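Local coordinates for capsular polysaccharide export system protein KpsC (Thermosulfurimonas dismutans, PDB 6MGB) that probably transfers Kdo in beta linkage from a CMP-activated donor during assembly of the glycolipid that carries bacterial capsular polysaccharide, at residues F152-Q164 and L235-M249. Sequence-based numbering, arbitrary orientation. Where two conformers were deposited one is given.
Sequences FTPYRERVLLIDQ and LLSHFDRIYTVSSQM. With C5P (cytidine-5'-monophosphate), chain D.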
ATOM      1  N   PHE A 152       1.851   9.125  25.920  1.00 47.51           N
ATOM      2  CA  PHE A 152       0.444   8.803  26.109  1.00 50.34           C
ATOM      3  C   PHE A 152       0.163   8.513  27.576  1.00 57.38           C
ATOM      4  O   PHE A 152       0.977   7.886  28.263  1.00 60.61           O
ATOM      5  CB  PHE A 152       0.037   7.593  25.262  1.00 42.59           C
ATOM      6  CG  PHE A 152       0.032   7.858  23.784  1.00 39.40           C
ATOM      7  CD1 PHE A 152      -0.913   8.704  23.223  1.00 40.54           C
ATOM      8  CD2 PHE A 152       0.963   7.255  22.954  1.00 37.00           C
ATOM      9  CE1 PHE A 152      -0.924   8.948  21.863  1.00 37.19           C
ATOM     10  CE2 PHE A 152       0.956   7.496  21.593  1.00 37.73           C
ATOM     11  CZ  PHE A 152       0.012   8.343  21.046  1.00 36.69           C
ATOM     12  N   THR A 153      -0.991   8.965  28.048  1.00 54.81           N
ATOM     13  CA  THR A 153      -1.401   8.681  29.419  1.00 54.26           C
ATOM     14  C   THR A 153      -1.830   7.221  29.533  1.00 51.92           C
ATOM     15  O   THR A 153      -2.607   6.743  28.699  1.00 44.19           O
ATOM     16  CB  THR A 153      -2.548   9.604  29.832  1.00 53.08           C
ATOM     17  OG1 THR A 153      -2.118  10.968  29.753  1.00 67.19           O
ATOM     18  CG2 THR A 153      -3.006   9.300  31.256  1.00 65.63           C
ATOM     19  N   PRO A 154      -1.350   6.481  30.533  1.00 47.24           N
ATOM     20  CA  PRO A 154      -1.775   5.081  30.673  1.00 51.76           C
ATOM     21  C   PRO A 154      -3.285   4.956  30.821  1.00 45.52           C
ATOM     22  O   PRO A 154      -3.920   5.701  31.572  1.00 41.72           O
ATOM     23  CB  PRO A 154      -1.044   4.617  31.939  1.00 62.85           C
ATOM     24  CG  PRO A 154       0.142   5.507  32.040  1.00 47.63           C
ATOM     25  CD  PRO A 154      -0.290   6.833  31.494  1.00 58.56           C
ATOM     26  N   TYR A 155      -3.856   4.001  30.088  1.00 40.10           N
ATOM     27  CA  TYR A 155      -5.252   3.591  30.209  1.00 44.64           C
ATOM     28  C   TYR A 155      -6.238   4.685  29.815  1.00 42.70           C
ATOM     29  O   TYR A 155      -7.446   4.532  30.037  1.00 39.60           O
ATOM     30  CB  TYR A 155      -5.555   3.105  31.632  1.00 42.98           C
ATOM     31  CG  TYR A 155      -4.547   2.101  32.137  1.00 44.41           C
ATOM     32  CD1 TYR A 155      -3.606   2.452  33.094  1.00 47.82           C
ATOM     33  CD2 TYR A 155      -4.525   0.805  31.639  1.00 42.09           C
ATOM     34  CE1 TYR A 155      -2.678   1.537  33.552  1.00 39.96           C
ATOM     35  CE2 TYR A 155      -3.601  -0.117  32.091  1.00 51.42           C
ATOM     36  CZ  TYR A 155      -2.679   0.254  33.045  1.00 49.12           C
ATOM     37  OH  TYR A 155      -1.759  -0.663  33.495  1.00 50.95           O
ATOM     38  N   ARG A 156      -5.764   5.778  29.226  1.00 40.23           N
ATOM     39  CA  ARG A 156      -6.649   6.841  28.771  1.00 42.41           C
ATOM     40  C   ARG A 156      -7.308   6.435  27.458  1.00 49.01           C
ATOM     41  O   ARG A 156      -6.631   5.983  26.529  1.00 45.26           O
ATOM     42  CB  ARG A 156      -5.863   8.141  28.599  1.00 48.22           C
ATOM     43  CG  ARG A 156      -6.707   9.362  28.264  1.00 53.05           C
ATOM     44  CD  ARG A 156      -7.661   9.718  29.393  1.00 57.54           C
ATOM     45  NE  ARG A 156      -8.273  11.031  29.194  1.00 65.72           N
ATOM     46  CZ  ARG A 156      -7.804  12.174  29.693  1.00 74.41           C
ATOM     47  NH1 ARG A 156      -6.705  12.189  30.440  1.00 68.51           N
ATOM     48  NH2 ARG A 156      -8.438  13.311  29.445  1.00 78.48           N
ATOM     49  N   GLU A 157      -8.628   6.588  27.383  1.00 41.68           N
ATOM     50  CA  GLU A 157      -9.352   6.241  26.167  1.00 41.32           C
ATOM     51  C   GLU A 157      -8.954   7.185  25.040  1.00 39.90           C
ATOM     52  O   GLU A 157      -8.925   8.407  25.221  1.00 33.88           O
ATOM     53  CB  GLU A 157     -10.861   6.304  26.405  1.00 42.06           C
ATOM     54  CG  GLU A 157     -11.690   5.744  25.259  1.00 41.64           C
ATOM     55  CD  GLU A 157     -13.173   6.030  25.408  1.00 50.39           C
ATOM     56  OE1 GLU A 157     -13.578   6.564  26.464  1.00 45.71           O
ATOM     57  OE2 GLU A 157     -13.936   5.723  24.468  1.00 53.30           O
ATOM     58  N   ARG A 158      -8.648   6.619  23.875  1.00 37.00           N
ATOM     59  CA  ARG A 158      -8.168   7.412  22.751  1.00 36.45           C
ATOM     60  C   ARG A 158      -8.281   6.593  21.474  1.00 29.81           C
ATOM     61  O   ARG A 158      -8.167   5.364  21.496  1.00 34.15           O
ATOM     62  CB  ARG A 158      -6.717   7.853  22.971  1.00 36.56           C
ATOM     63  CG  ARG A 158      -5.783   6.689  23.241  1.00 34.25           C
ATOM     64  CD  ARG A 158      -4.330   7.111  23.364  1.00 39.99           C
ATOM     65  NE  ARG A 158      -3.499   5.974  23.758  1.00 45.23           N
ATOM     66  CZ  ARG A 158      -3.044   5.746  24.989  1.00 46.03           C
ATOM     67  NH1 ARG A 158      -3.309   6.586  25.983  1.00 39.57           N
ATOM     68  NH2 ARG A 158      -2.308   4.670  25.225  1.00 49.31           N
ATOM     69  N   VAL A 159      -8.498   7.293  20.358  1.00 28.30           N
ATOM     70  CA  VAL A 159      -8.556   6.679  19.038  1.00 34.43           C
ATOM     71  C   VAL A 159      -7.609   7.434  18.114  1.00 25.92           C
ATOM     72  O   VAL A 159      -7.198   8.562  18.393  1.00 27.69           O
ATOM     73  CB  VAL A 159      -9.988   6.667  18.458  1.00 32.66           C
ATOM     74  CG1 VAL A 159     -10.946   5.979  19.422  1.00 31.14           C
ATOM     75  CG2 VAL A 159     -10.468   8.081  18.149  1.00 39.87           C
ATOM     76  N   LEU A 160      -7.269   6.796  16.995  1.00 29.80           N
ATOM     77  CA  LEU A 160      -6.311   7.341  16.042  1.00 26.64           C
ATOM     78  C   LEU A 160      -6.964   7.480  14.674  1.00 24.78           C
ATOM     79  O   LEU A 160      -7.568   6.527  14.170  1.00 23.95           O
ATOM     80  CB  LEU A 160      -5.070   6.451  15.935  1.00 26.17           C
ATOM     81  CG  LEU A 160      -3.961   6.978  15.017  1.00 26.63           C
ATOM     82  CD1 LEU A 160      -3.391   8.285  15.551  1.00 27.37           C
ATOM     83  CD2 LEU A 160      -2.860   5.943  14.853  1.00 31.77           C
ATOM     84  N   LEU A 161      -6.836   8.665  14.081  1.00 27.25           N
ATOM     85  CA  LEU A 161      -7.266   8.925  12.713  1.00 29.79           C
ATOM     86  C   LEU A 161      -6.031   9.036  11.827  1.00 21.52           C
ATOM     87  O   LEU A 161      -5.076   9.736  12.175  1.00 25.93           O
ATOM     88  CB  LEU A 161      -8.097  10.211  12.631  1.00 26.75           C
ATOM     89  CG  LEU A 161      -9.568  10.149  13.063  1.00 31.12           C
ATOM     90  CD1 LEU A 161      -9.752   9.434  14.393  1.00 33.91           C
ATOM     91  CD2 LEU A 161     -10.134  11.558  13.141  1.00 39.50           C
ATOM     92  N   ILE A 162      -6.055   8.343  10.692  1.00 24.84           N
ATOM     93  CA  ILE A 162      -4.931   8.316   9.761  0.50 23.60           C
ATOM     94  C   ILE A 162      -5.192   9.345   8.668  1.00 22.69           C
ATOM     95  O   ILE A 162      -6.217   9.291   7.981  1.00 23.94           O
ATOM     96  CB  ILE A 162      -4.731   6.913   9.165  0.50 25.85           C
ATOM     97  CG1 ILE A 162      -4.446   5.902  10.281  0.50 30.59           C
ATOM     98  CG2 ILE A 162      -3.593   6.920   8.139  0.50 22.87           C
ATOM     99  CD1 ILE A 162      -4.403   4.460   9.818  0.50 30.62           C
ATOM    100  N   ASP A 163      -4.262  10.283   8.506  1.00 20.29           N
ATOM    101  CA  ASP A 163      -4.346  11.249   7.422  1.00 24.07           C
ATOM    102  C   ASP A 163      -3.551  10.735   6.226  1.00 27.16           C
ATOM    103  O   ASP A 163      -2.665   9.887   6.358  1.00 24.96           O
ATOM    104  CB  ASP A 163      -3.817  12.617   7.864  1.00 27.03           C
ATOM    105  CG  ASP A 163      -4.273  13.745   6.952  1.00 27.55           C
ATOM    106  OD1 ASP A 163      -5.241  13.547   6.189  1.00 22.30           O
ATOM    107  OD2 ASP A 163      -3.664  14.837   6.996  1.00 26.07           O
ATOM    108  N   GLN A 164      -3.884  11.254   5.048  1.00 19.64           N
ATOM    109  CA  GLN A 164      -3.249  10.835   3.807  1.00 22.13           C
ATOM    110  C   GLN A 164      -2.791  12.066   3.033  1.00 27.41           C
ATOM    111  O   GLN A 164      -3.021  13.209   3.442  1.00 27.53           O
ATOM    112  CB  GLN A 164      -4.203   9.968   2.978  1.00 25.67           C
ATOM    113  CG  GLN A 164      -4.403   8.585   3.570  1.00 24.82           C
ATOM    114  CD  GLN A 164      -5.533   7.820   2.914  1.00 28.05           C
ATOM    115  OE1 GLN A 164      -6.565   7.561   3.534  1.00 24.84           O
ATOM    116  NE2 GLN A 164      -5.342   7.448   1.655  1.00 25.63           N
ATOM    117  N   LEU A 235       3.535   3.603  16.890  1.00 31.89           N
ATOM    118  CA  LEU A 235       2.414   4.479  17.207  1.00 26.78           C
ATOM    119  C   LEU A 235       1.116   3.690  17.325  1.00 26.15           C
ATOM    120  O   LEU A 235       0.315   3.929  18.236  1.00 30.87           O
ATOM    121  CB  LEU A 235       2.284   5.563  16.135  1.00 27.51           C
ATOM    122  CG  LEU A 235       1.183   6.603  16.339  1.00 25.36           C
ATOM    123  CD1 LEU A 235       1.433   7.428  17.592  1.00 31.30           C
ATOM    124  CD2 LEU A 235       1.070   7.503  15.117  1.00 30.93           C
ATOM    125  N   LEU A 236       0.894   2.746  16.409  1.00 26.57           N
ATOM    126  CA  LEU A 236      -0.361   1.999  16.398  1.00 27.23           C
ATOM    127  C   LEU A 236      -0.538   1.164  17.657  1.00 36.82           C
ATOM    128  O   LEU A 236      -1.673   0.927  18.087  1.00 36.16           O
ATOM    129  CB  LEU A 236      -0.419   1.105  15.159  1.00 27.07           C
ATOM    130  CG  LEU A 236      -0.695   1.832  13.841  1.00 25.69           C
ATOM    131  CD1 LEU A 236      -0.327   0.950  12.659  1.00 32.15           C
ATOM    132  CD2 LEU A 236      -2.157   2.242  13.765  1.00 39.39           C
ATOM    133  N   SER A 237       0.560   0.714  18.269  1.00 32.62           N
ATOM    134  CA  SER A 237       0.459  -0.147  19.442  1.00 32.99           C
ATOM    135  C   SER A 237      -0.240   0.538  20.609  1.00 39.71           C
ATOM    136  O   SER A 237      -0.681  -0.147  21.540  1.00 36.78           O
ATOM    137  CB  SER A 237       1.851  -0.604  19.881  1.00 41.42           C
ATOM    138  OG  SER A 237       2.565   0.456  20.493  1.00 38.63           O
ATOM    139  N   HIS A 238      -0.351   1.864  20.588  1.00 36.26           N
ATOM    140  CA  HIS A 238      -0.950   2.614  21.685  1.00 33.17           C
ATOM    141  C   HIS A 238      -2.444   2.843  21.503  1.00 32.96           C
ATOM    142  O   HIS A 238      -3.047   3.565  22.304  1.00 36.40           O
ATOM    143  CB  HIS A 238      -0.243   3.958  21.844  1.00 30.89           C
ATOM    144  CG  HIS A 238       1.182   3.838  22.283  1.00 38.48           C
ATOM    145  ND1 HIS A 238       1.552   3.811  23.610  1.00 40.99           N
ATOM    146  CD2 HIS A 238       2.328   3.733  21.571  1.00 40.69           C
ATOM    147  CE1 HIS A 238       2.865   3.697  23.698  1.00 36.72           C
ATOM    148  NE2 HIS A 238       3.360   3.647  22.474  1.00 44.55           N
ATOM    149  N   PHE A 239      -3.049   2.255  20.476  1.00 30.67           N
ATOM    150  CA  PHE A 239      -4.471   2.405  20.220  1.00 31.34           C
ATOM    151  C   PHE A 239      -5.094   1.033  20.005  1.00 30.40           C
ATOM    152  O   PHE A 239      -4.417   0.069  19.641  1.00 32.32           O
ATOM    153  CB  PHE A 239      -4.735   3.296  18.995  1.00 34.96           C
ATOM    154  CG  PHE A 239      -4.180   4.686  19.123  1.00 27.96           C
ATOM    155  CD1 PHE A 239      -4.973   5.724  19.587  1.00 26.88           C
ATOM    156  CD2 PHE A 239      -2.867   4.957  18.776  1.00 37.28           C
ATOM    157  CE1 PHE A 239      -4.464   7.005  19.705  1.00 31.19           C
ATOM    158  CE2 PHE A 239      -2.352   6.236  18.892  1.00 36.10           C
ATOM    159  CZ  PHE A 239      -3.153   7.260  19.359  1.00 26.92           C
ATOM    160  N   ASP A 240      -6.399   0.958  20.252  1.00 30.38           N
ATOM    161  CA  ASP A 240      -7.188  -0.219  19.909  1.00 27.83           C
ATOM    162  C   ASP A 240      -8.042  -0.019  18.668  1.00 30.33           C
ATOM    163  O   ASP A 240      -8.339  -0.995  17.971  1.00 31.27           O
ATOM    164  CB  ASP A 240      -8.103  -0.605  21.075  1.00 39.19           C
ATOM    165  CG  ASP A 240      -7.331  -0.995  22.319  1.00 46.55           C
ATOM    166  OD1 ASP A 240      -6.223  -1.553  22.183  1.00 44.65           O
ATOM    167  OD2 ASP A 240      -7.834  -0.746  23.434  1.00 49.95           O
ATOM    168  N   ARG A 241      -8.432   1.221  18.376  1.00 28.39           N
ATOM    169  CA  ARG A 241      -9.370   1.529  17.305  1.00 29.61           C
ATOM    170  C   ARG A 241      -8.751   2.559  16.373  1.00 26.65           C
ATOM    171  O   ARG A 241      -8.318   3.626  16.823  1.00 26.50           O
ATOM    172  CB  ARG A 241     -10.689   2.047  17.888  1.00 30.55           C
ATOM    173  CG  ARG A 241     -11.704   2.503  16.862  1.00 38.66           C
ATOM    174  CD  ARG A 241     -13.025   2.842  17.531  1.00 46.41           C
ATOM    175  NE  ARG A 241     -13.761   1.647  17.935  1.00 38.92           N
ATOM    176  CZ  ARG A 241     -14.885   1.663  18.645  1.00 47.33           C
ATOM    177  NH1 ARG A 241     -15.411   2.814  19.042  1.00 45.24           N
ATOM    178  NH2 ARG A 241     -15.486   0.524  18.961  1.00 43.63           N
ATOM    179  N   ILE A 242      -8.720   2.245  15.078  1.00 25.85           N
ATOM    180  CA  ILE A 242      -8.091   3.086  14.068  1.00 27.02           C
ATOM    181  C   ILE A 242      -9.140   3.490  13.042  1.00 27.60           C
ATOM    182  O   ILE A 242      -9.994   2.682  12.663  1.00 27.66           O
ATOM    183  CB  ILE A 242      -6.916   2.360  13.377  1.00 43.68           C
ATOM    184  CG1 ILE A 242      -5.989   1.712  14.409  1.00 53.81           C
ATOM    185  CG2 ILE A 242      -6.137   3.322  12.494  1.00 40.72           C
ATOM    186  CD1 ILE A 242      -5.403   2.674  15.423  1.00 36.44           C
ATOM    187  N   TYR A 243      -9.065   4.741  12.591  1.00 26.02           N
ATOM    188  CA  TYR A 243      -9.938   5.269  11.549  1.00 24.79           C
ATOM    189  C   TYR A 243      -9.107   5.614  10.322  1.00 27.84           C
ATOM    190  O   TYR A 243      -8.087   6.301  10.435  1.00 27.56           O
ATOM    191  CB  TYR A 243     -10.685   6.514  12.032  1.00 26.69           C
ATOM    192  CG  TYR A 243     -11.781   6.246  13.039  1.00 26.22           C
ATOM    193  CD1 TYR A 243     -11.482   6.013  14.375  1.00 28.14           C
ATOM    194  CD2 TYR A 243     -13.116   6.247  12.657  1.00 35.06           C
ATOM    195  CE1 TYR A 243     -12.481   5.775  15.299  1.00 29.87           C
ATOM    196  CE2 TYR A 243     -14.121   6.010  13.574  1.00 36.87           C
ATOM    197  CZ  TYR A 243     -13.799   5.776  14.892  1.00 36.31           C
ATOM    198  OH  TYR A 243     -14.800   5.540  15.804  1.00 35.42           O
ATOM    199  N   THR A 244      -9.547   5.145   9.152  1.00 24.64           N
ATOM    200  CA  THR A 244      -8.825   5.391   7.911  1.00 29.30           C
ATOM    201  C   THR A 244      -9.804   5.428   6.747  1.00 26.19           C
ATOM    202  O   THR A 244     -10.869   4.804   6.789  1.00 26.75           O
ATOM    203  CB  THR A 244      -7.754   4.318   7.656  1.00 28.89           C
ATOM    204  OG1 THR A 244      -6.914   4.720   6.567  1.00 24.33           O
ATOM    205  CG2 THR A 244      -8.394   2.968   7.329  1.00 25.13           C
ATOM    206  N   VAL A 245      -9.430   6.169   5.705  1.00 20.92           N
ATOM    207  CA  VAL A 245     -10.177   6.176   4.451  1.00 23.66           C
ATOM    208  C   VAL A 245      -9.654   5.039   3.586  1.00 29.79           C
ATOM    209  O   VAL A 245     -10.381   4.081   3.296  1.00 22.96           O
ATOM    210  CB  VAL A 245     -10.059   7.530   3.722  1.00 27.14           C
ATOM    211  CG1 VAL A 245     -10.729   7.459   2.350  1.00 23.47           C
ATOM    212  CG2 VAL A 245     -10.680   8.646   4.554  1.00 27.43           C
ATOM    213  N   SER A 246      -8.378   5.131   3.174  1.00 25.35           N
ATOM    214  CA  SER A 246      -7.812   4.119   2.287  1.00 27.74           C
ATOM    215  C   SER A 246      -6.308   3.918   2.469  1.00 23.34           C
ATOM    216  O   SER A 246      -5.667   3.349   1.576  1.00 24.32           O
ATOM    217  CB  SER A 246      -8.079   4.496   0.823  1.00 24.32           C
ATOM    218  OG  SER A 246      -7.418   5.705   0.487  1.00 23.56           O
ATOM    219  N   SER A 247      -5.729   4.349   3.587  1.00 19.68           N
ATOM    220  CA  SER A 247      -4.284   4.306   3.757  1.00 24.59           C
ATOM    221  C   SER A 247      -3.787   2.877   3.966  1.00 22.60           C
ATOM    222  O   SER A 247      -4.454   2.044   4.585  1.00 24.19           O
ATOM    223  CB  SER A 247      -3.868   5.171   4.946  1.00 27.86           C
ATOM    224  OG  SER A 247      -2.482   5.047   5.210  1.00 25.64           O
ATOM    225  N   GLN A 248      -2.584   2.603   3.451  1.00 25.56           N
ATOM    226  CA  GLN A 248      -1.927   1.332   3.746  1.00 20.98           C
ATOM    227  C   GLN A 248      -1.692   1.167   5.240  1.00 22.73           C
ATOM    228  O   GLN A 248      -1.591   0.038   5.733  1.00 26.74           O
ATOM    229  CB  GLN A 248      -0.599   1.233   2.993  1.00 24.90           C
ATOM    230  CG  GLN A 248       0.199  -0.033   3.295  1.00 24.45           C
ATOM    231  CD  GLN A 248       1.518  -0.082   2.550  1.00 24.29           C
ATOM    232  OE1 GLN A 248       1.690   0.574   1.522  1.00 26.38           O
ATOM    233  NE2 GLN A 248       2.461  -0.855   3.073  1.00 28.56           N
ATOM    234  N   MET A 249      -1.594   2.276   5.978  1.00 25.85           N
ATOM    235  CA  MET A 249      -1.388   2.186   7.416  1.00 21.85           C
ATOM    236  C   MET A 249      -2.557   1.502   8.109  1.00 22.03           C
ATOM    237  O   MET A 249      -2.388   0.973   9.213  1.00 21.55           O
ATOM    238  CB  MET A 249      -1.159   3.584   7.997  1.00 25.30           C
ATOM    239  CG  MET A 249      -0.763   3.591   9.463  1.00 44.83           C
ATOM    240  SD  MET A 249      -0.132   5.198   9.988  1.00 34.56           S
ATOM    241  CE  MET A 249       0.066   4.928  11.746  1.00 31.74           C
TER
HETATM  242  O3P C5P D 403      -1.112   4.423   1.834  1.00 28.48           O
HETATM  243  P   C5P D 403      -0.366   5.619   2.381  1.00 23.36           P
HETATM  244  O1P C5P D 403      -1.361   6.544   3.075  1.00 25.25           O
HETATM  245  O2P C5P D 403       0.479   6.441   1.428  1.00 24.71           O
HETATM  246  O5' C5P D 403       0.593   5.042   3.511  1.00 28.26           O
HETATM  247  C5' C5P D 403       1.869   4.504   3.199  1.00 26.06           C
HETATM  248  C4' C5P D 403       2.619   4.152   4.458  1.00 25.17           C
HETATM  249  O4' C5P D 403       3.055   5.374   5.108  1.00 26.94           O
HETATM  250  C3' C5P D 403       1.805   3.431   5.523  1.00 27.41           C
HETATM  251  O3' C5P D 403       1.742   2.032   5.308  1.00 26.76           O
HETATM  252  C2' C5P D 403       2.517   3.812   6.815  1.00 27.54           C
HETATM  253  O2' C5P D 403       3.664   3.001   7.028  1.00 27.00           O
HETATM  254  C1' C5P D 403       2.969   5.241   6.511  1.00 29.63           C
HETATM  255  N1  C5P D 403       2.007   6.248   7.018  1.00 25.33           N
HETATM  256  C2  C5P D 403       2.280   6.983   8.294  1.00 31.77           C
HETATM  257  N3  C5P D 403       1.295   8.003   8.798  1.00 28.07           N
HETATM  258  C4  C5P D 403       0.075   8.289   8.048  1.00 24.42           C
HETATM  259  C5  C5P D 403      -0.196   7.557   6.778  1.00 23.07           C
HETATM  260  C6  C5P D 403       0.789   6.537   6.276  1.00 21.83           C
HETATM  261  O2  C5P D 403       3.265   6.756   8.905  1.00 29.72           O
HETATM  262  N4  C5P D 403      -0.882   9.277   8.538  1.00 27.17           N
HETATM  263  O   HOH W   1      -8.512   2.952  20.670  1.00 37.33           O
HETATM  264  O   HOH W   2      -6.856   7.406   6.238  1.00 26.02           O
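Strands 158-162 and 241-244 run parallel as neighbours in one sheet, their axes 23° apart, with Leu160 paired to Ile242 and Leu161 to Tyr243. Tyr243 is gripped through both backbone polar atoms: its N donates to Leu160 O (2.8 Å), and its O accepts from Ile162 N (2.9 Å). On the face bearing Leu160 and Ile242, Leu160 CB sits over the centre of the Phe239 ring, a CH-pi contact 3.6 Å from the centroid. Arg158 NE lies over the opposite face, near the rim. With CG wedged between backbone N and carbonyl carbon (chi1 55°) and the chain extended to NE, Arg158 gives His238 O a bond of 2.8 Å from NE and a weak one from NH2, while NH1 holds Thr153 O. Cutting Arg158 back to an alanine would probably leave His238 O and Thr153 O without these donors and Phe239 without the chain lying against its ring. At the C-terminal ends, Gln164 grips Ser246 twice, OE1 accepting from Ser246 N (3.1 Å) and NE2 donating to Ser246 OG (3.0 Å); NE2 also bonds Asp168, and Ser246 OG bonds Ser170 OG. Here CMP binds: cytosine N4 donates to Asp163 O, and OG of Ser247, the N-cap of helix 248-255, donates to phosphate O1P. This is the nucleotide site of a GT-B-type Rossmann-like domain, its central strand pair flanked by strands 196-200 and 259-262, with helix 180-191 packed against Tyr243.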